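MIP07328p (Drosophila melanogaster, PDB 6FKK) probably acts as a chemorepellent axon guidance cue that binds semaphorin receptors, its sema domain and plexin repeat forming this extracellular piece. Local coordinates at residues 276-289 with 299-311. Numbering follows the deposited sequence.
Sequences IVESGSKSLIYAVF and SAVCAFNVDDILA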
ATOM      1  N   ILE A 276      -6.643   2.303  -4.505  1.00 51.11           N
ATOM      2  CA  ILE A 276      -6.963   3.478  -5.304  1.00 43.62           C
ATOM      3  C   ILE A 276      -8.105   4.235  -4.648  1.00 46.82           C
ATOM      4  O   ILE A 276      -9.176   3.675  -4.379  1.00 45.22           O
ATOM      5  CB  ILE A 276      -7.308   3.084  -6.747  1.00 42.28           C
ATOM      6  CG1 ILE A 276      -6.065   2.564  -7.466  1.00 34.69           C
ATOM      7  CG2 ILE A 276      -7.881   4.278  -7.496  1.00 33.30           C
ATOM      8  CD1 ILE A 276      -6.277   2.332  -8.945  1.00 53.02           C
ATOM      9  N   VAL A 277      -7.874   5.514  -4.371  1.00 57.19           N
ATOM     10  CA  VAL A 277      -8.848   6.382  -3.720  1.00 45.71           C
ATOM     11  C   VAL A 277      -9.504   7.259  -4.775  1.00 51.42           C
ATOM     12  O   VAL A 277      -8.828   7.787  -5.669  1.00 66.65           O
ATOM     13  CB  VAL A 277      -8.175   7.232  -2.625  1.00 39.71           C
ATOM     14  CG1 VAL A 277      -9.114   8.314  -2.129  1.00 34.18           C
ATOM     15  CG2 VAL A 277      -7.730   6.347  -1.474  1.00 57.08           C
ATOM     16  N   GLU A 278     -10.822   7.409  -4.683  1.00 54.42           N
ATOM     17  CA  GLU A 278     -11.583   8.241  -5.611  1.00 55.85           C
ATOM     18  C   GLU A 278     -11.884   9.569  -4.924  1.00 62.77           C
ATOM     19  O   GLU A 278     -12.809   9.667  -4.115  1.00 83.64           O
ATOM     20  CB  GLU A 278     -12.860   7.531  -6.052  1.00 54.32           C
ATOM     21  CG  GLU A 278     -12.619   6.246  -6.831  1.00 61.73           C
ATOM     22  CD  GLU A 278     -11.960   6.484  -8.179  1.00 92.01           C
ATOM     23  OE1 GLU A 278     -12.050   7.615  -8.706  1.00109.00           O
ATOM     24  OE2 GLU A 278     -11.350   5.535  -8.716  1.00 88.13           O
ATOM     25  N   SER A 279     -11.093  10.589  -5.244  1.00 65.30           N
ATOM     26  CA  SER A 279     -11.269  11.935  -4.701  1.00 65.32           C
ATOM     27  C   SER A 279     -11.764  12.814  -5.846  1.00 68.65           C
ATOM     28  O   SER A 279     -10.972  13.352  -6.623  1.00 82.67           O
ATOM     29  CB  SER A 279      -9.969  12.472  -4.092  1.00 50.84           C
ATOM     30  OG  SER A 279      -9.472  11.615  -3.077  1.00 60.90           O
ATOM     31  N   GLY A 280     -13.082  12.952  -5.946  1.00 56.59           N
ATOM     32  CA  GLY A 280     -13.650  13.709  -7.047  1.00 55.94           C
ATOM     33  C   GLY A 280     -13.411  13.008  -8.369  1.00 72.44           C
ATOM     34  O   GLY A 280     -13.583  11.791  -8.500  1.00 87.58           O
ATOM     35  N   SER A 281     -12.999  13.785  -9.367  1.00 67.58           N
ATOM     36  CA  SER A 281     -12.720  13.243 -10.690  1.00 83.73           C
ATOM     37  C   SER A 281     -11.343  12.604 -10.789  1.00 75.51           C
ATOM     38  O   SER A 281     -10.965  12.153 -11.876  1.00 82.59           O
ATOM     39  CB  SER A 281     -12.850  14.345 -11.744  1.00103.80           C
ATOM     40  OG  SER A 281     -11.888  15.363 -11.530  1.00112.03           O
ATOM     41  N   LYS A 282     -10.593  12.548  -9.693  1.00 56.78           N
ATOM     42  CA  LYS A 282      -9.213  12.090  -9.708  1.00 64.25           C
ATOM     43  C   LYS A 282      -9.075  10.792  -8.926  1.00 51.54           C
ATOM     44  O   LYS A 282      -9.640  10.646  -7.838  1.00 52.33           O
ATOM     45  CB  LYS A 282      -8.284  13.157  -9.124  1.00 51.31           C
ATOM     46  CG  LYS A 282      -8.456  14.522  -9.766  1.00 85.33           C
ATOM     47  CD  LYS A 282      -7.459  15.527  -9.221  1.00 95.79           C
ATOM     48  CE  LYS A 282      -7.659  16.888  -9.864  1.00 98.00           C
ATOM     49  NZ  LYS A 282      -7.611  16.800 -11.349  1.00 91.34           N
ATOM     50  N   SER A 283      -8.325   9.851  -9.495  1.00 39.26           N
ATOM     51  CA  SER A 283      -8.014   8.582  -8.850  1.00 33.83           C
ATOM     52  C   SER A 283      -6.618   8.682  -8.246  1.00 54.62           C
ATOM     53  O   SER A 283      -5.645   8.935  -8.965  1.00 66.24           O
ATOM     54  CB  SER A 283      -8.091   7.426  -9.847  1.00 62.54           C
ATOM     55  OG  SER A 283      -9.322   7.436 -10.551  1.00 74.01           O
ATOM     56  N   LEU A 284      -6.523   8.484  -6.934  1.00 37.82           N
ATOM     57  CA  LEU A 284      -5.296   8.725  -6.192  1.00 37.19           C
ATOM     58  C   LEU A 284      -4.793   7.447  -5.535  1.00 41.73           C
ATOM     59  O   LEU A 284      -5.572   6.551  -5.196  1.00 45.58           O
ATOM     60  CB  LEU A 284      -5.503   9.796  -5.117  1.00 31.51           C
ATOM     61  CG  LEU A 284      -5.111  11.235  -5.457  1.00 47.14           C
ATOM     62  CD1 LEU A 284      -5.675  11.669  -6.804  1.00 36.47           C
ATOM     63  CD2 LEU A 284      -5.571  12.174  -4.349  1.00 50.55           C
ATOM     64  N   ILE A 285      -3.476   7.381  -5.357  1.00 32.35           N
ATOM     65  CA  ILE A 285      -2.819   6.331  -4.589  1.00 35.24           C
ATOM     66  C   ILE A 285      -1.904   7.010  -3.580  1.00 47.84           C
ATOM     67  O   ILE A 285      -0.968   7.720  -3.968  1.00 47.11           O
ATOM     68  CB  ILE A 285      -2.019   5.364  -5.479  1.00 37.64           C
ATOM     69  CG1 ILE A 285      -2.958   4.522  -6.346  1.00 44.78           C
ATOM     70  CG2 ILE A 285      -1.138   4.465  -4.628  1.00 28.88           C
ATOM     71  CD1 ILE A 285      -2.242   3.474  -7.174  1.00 33.41           C
ATOM     72  N   TYR A 286      -2.183   6.809  -2.296  1.00 34.61           N
ATOM     73  CA  TYR A 286      -1.360   7.363  -1.232  1.00 40.64           C
ATOM     74  C   TYR A 286      -0.298   6.353  -0.820  1.00 37.03           C
ATOM     75  O   TYR A 286      -0.586   5.163  -0.659  1.00 56.27           O
ATOM     76  CB  TYR A 286      -2.218   7.746  -0.026  1.00 39.96           C
ATOM     77  CG  TYR A 286      -3.209   8.856  -0.295  1.00 32.20           C
ATOM     78  CD1 TYR A 286      -4.430   8.595  -0.901  1.00 41.25           C
ATOM     79  CD2 TYR A 286      -2.929  10.166   0.070  1.00 38.87           C
ATOM     80  CE1 TYR A 286      -5.340   9.606  -1.142  1.00 51.01           C
ATOM     81  CE2 TYR A 286      -3.833  11.183  -0.168  1.00 31.48           C
ATOM     82  CZ  TYR A 286      -5.035  10.898  -0.773  1.00 42.14           C
ATOM     83  OH  TYR A 286      -5.938  11.908  -1.011  1.00 56.37           O
ATOM     84  N   ALA A 287       0.930   6.834  -0.648  1.00 29.05           N
ATOM     85  CA  ALA A 287       2.052   5.967  -0.324  1.00 32.72           C
ATOM     86  C   ALA A 287       2.893   6.590   0.779  1.00 37.47           C
ATOM     87  O   ALA A 287       2.907   7.809   0.967  1.00 49.69           O
ATOM     88  CB  ALA A 287       2.923   5.691  -1.553  1.00 28.76           C
ATOM     89  N   VAL A 288       3.603   5.727   1.503  1.00 33.21           N
ATOM     90  CA  VAL A 288       4.485   6.126   2.592  1.00 37.17           C
ATOM     91  C   VAL A 288       5.923   5.868   2.169  1.00 32.75           C
ATOM     92  O   VAL A 288       6.253   4.768   1.710  1.00 42.04           O
ATOM     93  CB  VAL A 288       4.149   5.369   3.888  1.00 38.80           C
ATOM     94  CG1 VAL A 288       5.236   5.588   4.920  1.00 44.23           C
ATOM     95  CG2 VAL A 288       2.805   5.822   4.421  1.00 40.42           C
ATOM     96  N   PHE A 289       6.775   6.877   2.324  1.00 31.25           N
ATOM     97  CA  PHE A 289       8.178   6.796   1.948  1.00 41.76           C
ATOM     98  C   PHE A 289       9.063   7.126   3.142  1.00 34.13           C
ATOM     99  O   PHE A 289       8.719   7.983   3.962  1.00 33.42           O
ATOM    100  CB  PHE A 289       8.506   7.757   0.799  1.00 40.25           C
ATOM    101  CG  PHE A 289       7.792   7.450  -0.485  1.00 38.46           C
ATOM    102  CD1 PHE A 289       6.473   7.829  -0.670  1.00 34.51           C
ATOM    103  CD2 PHE A 289       8.452   6.809  -1.521  1.00 30.87           C
ATOM    104  CE1 PHE A 289       5.819   7.558  -1.855  1.00 36.66           C
ATOM    105  CE2 PHE A 289       7.803   6.534  -2.710  1.00 47.46           C
ATOM    106  CZ  PHE A 289       6.485   6.908  -2.876  1.00 38.75           C
ATOM    107  N   SER A 299      10.544  10.435   7.174  1.00 43.86           N
ATOM    108  CA  SER A 299       9.387   9.759   6.610  1.00 45.10           C
ATOM    109  C   SER A 299       8.508  10.781   5.909  1.00 49.99           C
ATOM    110  O   SER A 299       8.513  11.966   6.253  1.00 46.46           O
ATOM    111  CB  SER A 299       8.577   9.033   7.686  1.00 36.15           C
ATOM    112  OG  SER A 299       9.403   8.153   8.422  1.00 56.33           O
ATOM    113  N   ALA A 300       7.746  10.313   4.925  1.00 42.45           N
ATOM    114  CA  ALA A 300       6.887  11.210   4.169  1.00 38.70           C
ATOM    115  C   ALA A 300       5.703  10.444   3.605  1.00 39.01           C
ATOM    116  O   ALA A 300       5.770   9.231   3.383  1.00 53.67           O
ATOM    117  CB  ALA A 300       7.650  11.899   3.034  1.00 55.70           C
ATOM    118  N   VAL A 301       4.616  11.174   3.369  1.00 32.28           N
ATOM    119  CA  VAL A 301       3.432  10.652   2.699  1.00 31.41           C
ATOM    120  C   VAL A 301       3.265  11.415   1.395  1.00 50.29           C
ATOM    121  O   VAL A 301       3.135  12.645   1.401  1.00 61.41           O
ATOM    122  CB  VAL A 301       2.172  10.780   3.567  1.00 42.30           C
ATOM    123  CG1 VAL A 301       0.943  10.398   2.759  1.00 31.08           C
ATOM    124  CG2 VAL A 301       2.289   9.911   4.804  1.00 49.63           C
ATOM    125  N   CYS A 302       3.273  10.690   0.280  1.00 49.49           N
ATOM    126  CA  CYS A 302       3.018  11.270  -1.029  1.00 37.53           C
ATOM    127  C   CYS A 302       1.802  10.606  -1.656  1.00 38.02           C
ATOM    128  O   CYS A 302       1.518   9.429  -1.415  1.00 52.88           O
ATOM    129  CB  CYS A 302       4.223  11.121  -1.968  1.00 37.60           C
ATOM    130  SG  CYS A 302       5.535  12.355  -1.762  1.00 66.41           S
ATOM    131  N   ALA A 303       1.087  11.378  -2.466  1.00 33.90           N
ATOM    132  CA  ALA A 303      -0.047  10.886  -3.232  1.00 29.92           C
ATOM    133  C   ALA A 303       0.272  11.006  -4.712  1.00 38.49           C
ATOM    134  O   ALA A 303       0.892  11.982  -5.147  1.00 54.95           O
ATOM    135  CB  ALA A 303      -1.325  11.661  -2.902  1.00 34.72           C
ATOM    136  N   PHE A 304      -0.147  10.011  -5.485  1.00 36.18           N
ATOM    137  CA  PHE A 304       0.123   9.976  -6.913  1.00 33.62           C
ATOM    138  C   PHE A 304      -1.178   9.805  -7.679  1.00 38.26           C
ATOM    139  O   PHE A 304      -2.042   9.018  -7.283  1.00 40.19           O
ATOM    140  CB  PHE A 304       1.091   8.846  -7.262  1.00 29.37           C
ATOM    141  CG  PHE A 304       2.461   9.027  -6.680  1.00 36.55           C
ATOM    142  CD1 PHE A 304       2.765   8.539  -5.419  1.00 31.19           C
ATOM    143  CD2 PHE A 304       3.446   9.684  -7.394  1.00 32.91           C
ATOM    144  CE1 PHE A 304       4.028   8.705  -4.883  1.00 36.12           C
ATOM    145  CE2 PHE A 304       4.710   9.851  -6.867  1.00 54.48           C
ATOM    146  CZ  PHE A 304       5.001   9.362  -5.609  1.00 52.10           C
ATOM    147  N   ASN A 305      -1.314  10.553  -8.773  1.00 41.24           N
ATOM    148  CA  ASN A 305      -2.485  10.445  -9.631  1.00 35.28           C
ATOM    149  C   ASN A 305      -2.313   9.261 -10.575  1.00 31.26           C
ATOM    150  O   ASN A 305      -1.280   9.133 -11.240  1.00 64.88           O
ATOM    151  CB  ASN A 305      -2.688  11.741 -10.419  1.00 46.21           C
ATOM    152  CG  ASN A 305      -4.062  11.834 -11.066  1.00 51.95           C
ATOM    153  OD1 ASN A 305      -4.653  10.826 -11.454  1.00 62.97           O
ATOM    154  ND2 ASN A 305      -4.573  13.054 -11.189  1.00 59.25           N
ATOM    155  N   VAL A 306      -3.326   8.391 -10.623  1.00 35.56           N
ATOM    156  CA  VAL A 306      -3.251   7.202 -11.469  1.00 43.95           C
ATOM    157  C   VAL A 306      -3.111   7.589 -12.934  1.00 48.53           C
ATOM    158  O   VAL A 306      -2.454   6.887 -13.712  1.00 62.43           O
ATOM    159  CB  VAL A 306      -4.482   6.304 -11.230  1.00 43.34           C
ATOM    160  CG1 VAL A 306      -4.438   5.068 -12.122  1.00 32.18           C
ATOM    161  CG2 VAL A 306      -4.560   5.906  -9.765  1.00 59.81           C
ATOM    162  N   ASP A 307      -3.706   8.714 -13.332  1.00 44.70           N
ATOM    163  CA  ASP A 307      -3.543   9.187 -14.702  1.00 50.40           C
ATOM    164  C   ASP A 307      -2.117   9.655 -14.966  1.00 52.99           C
ATOM    165  O   ASP A 307      -1.641   9.573 -16.104  1.00 55.40           O
ATOM    166  CB  ASP A 307      -4.542  10.308 -14.990  1.00 74.83           C
ATOM    167  CG  ASP A 307      -5.987   9.847 -14.878  1.00100.50           C
ATOM    168  OD1 ASP A 307      -6.296   8.727 -15.342  1.00111.16           O
ATOM    169  OD2 ASP A 307      -6.811  10.602 -14.322  1.00109.72           O
ATOM    170  N   ASP A 308      -1.422  10.145 -13.935  1.00 49.91           N
ATOM    171  CA  ASP A 308      -0.017  10.510 -14.090  1.00 38.07           C
ATOM    172  C   ASP A 308       0.887   9.285 -14.115  1.00 54.95           C
ATOM    173  O   ASP A 308       1.914   9.291 -14.803  1.00 57.66           O
ATOM    174  CB  ASP A 308       0.418  11.455 -12.969  1.00 41.49           C
ATOM    175  CG  ASP A 308      -0.117  12.862 -13.150  1.00 63.66           C
ATOM    176  OD1 ASP A 308      -0.417  13.239 -14.303  1.00 61.96           O
ATOM    177  OD2 ASP A 308      -0.231  13.592 -12.140  1.00 56.54           O
ATOM    178  N   ILE A 309       0.530   8.237 -13.371  1.00 61.53           N
ATOM    179  CA  ILE A 309       1.307   7.001 -13.412  1.00 45.13           C
ATOM    180  C   ILE A 309       1.233   6.380 -14.799  1.00 50.71           C
ATOM    181  O   ILE A 309       2.255   6.032 -15.400  1.00 61.71           O
ATOM    182  CB  ILE A 309       0.817   6.022 -12.331  1.00 30.53           C
ATOM    183  CG1 ILE A 309       1.025   6.622 -10.942  1.00 48.28           C
ATOM    184  CG2 ILE A 309       1.536   4.693 -12.460  1.00 30.38           C
ATOM    185  CD1 ILE A 309       0.548   5.732  -9.822  1.00 29.78           C
ATOM    186  N   LEU A 310       0.018   6.242 -15.331  1.00 42.92           N
ATOM    187  CA  LEU A 310      -0.149   5.639 -16.648  1.00 47.46           C
ATOM    188  C   LEU A 310       0.449   6.509 -17.745  1.00 59.05           C
ATOM    189  O   LEU A 310       0.825   5.998 -18.806  1.00 65.27           O
ATOM    190  CB  LEU A 310      -1.632   5.381 -16.915  1.00 47.30           C
ATOM    191  CG  LEU A 310      -2.317   4.403 -15.960  1.00 49.57           C
ATOM    192  CD1 LEU A 310      -3.805   4.313 -16.248  1.00 34.46           C
ATOM    193  CD2 LEU A 310      -1.670   3.035 -16.066  1.00 33.37           C
ATOM    194  N   ALA A 311       0.550   7.819 -17.510  1.00 44.67           N
ATOM    195  CA  ALA A 311       1.093   8.709 -18.529  1.00 46.54           C
ATOM    196  C   ALA A 311       2.606   8.583 -18.645  1.00 52.34           C
ATOM    197  O   ALA A 311       3.165   8.840 -19.715  1.00 58.56           O
ATOM    198  CB  ALA A 311       0.708  10.158 -18.225  1.00 36.60           C
TER
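Strands 282-289 and 299-305 pair as an antiparallel beta hairpin in the sema domain, a beta-propeller fold, and the second strand runs directly into helix 306-311. Pairs of backbone hydrogen bonds join Ile-285 to Phe-304, Ala-287 to Cys-302 and Phe-289 to Ala-300. On the face carrying Phe-289, its ring and that of Phe-304 meet with neither over the face of the other: Phe-289 CE1 is at the edge of the Phe-304 ring, in its plane, and Phe-289 CZ lies 3.6 Å from Phe-304 CE1, the planes at 58°. CG of Phe-289 stands anti to its carbonyl carbon (chi1 -64°), which carries Phe-289 CE1 to 3.9 Å from Cys-302 CB; Cys-302 SG approaches the ring obliquely, a sulfur-aromatic contact. With an alanine in place of Phe-289 the ring is gone, and a gap would probably open beside Phe-304 and Cys-302, toward Phe-267 and Ile-270. On the other face, Ala-303 CB sits over the Tyr-286 ring in a CH-pi contact, 4.1 Å from its centroid. Where the helix begins, Val-306 N gives Ser-283 O a nearly straight 2.9 Å bond, and Val-306 CG2 packs 4.0 Å from Ile-285 CG1. Asn-305 is the N-cap: its OD1 accepts from Asp-307 N at 3.0 Å, the donor standing above the amide plane. Strand 265-279 flanks 282-289, with Phe-267 and Ile-270 against Phe-289, while strand 386-396 packs on Tyr-286 and Val-288; Cys-302 is disulfide-bonded to Cys-257 of strand 251-259.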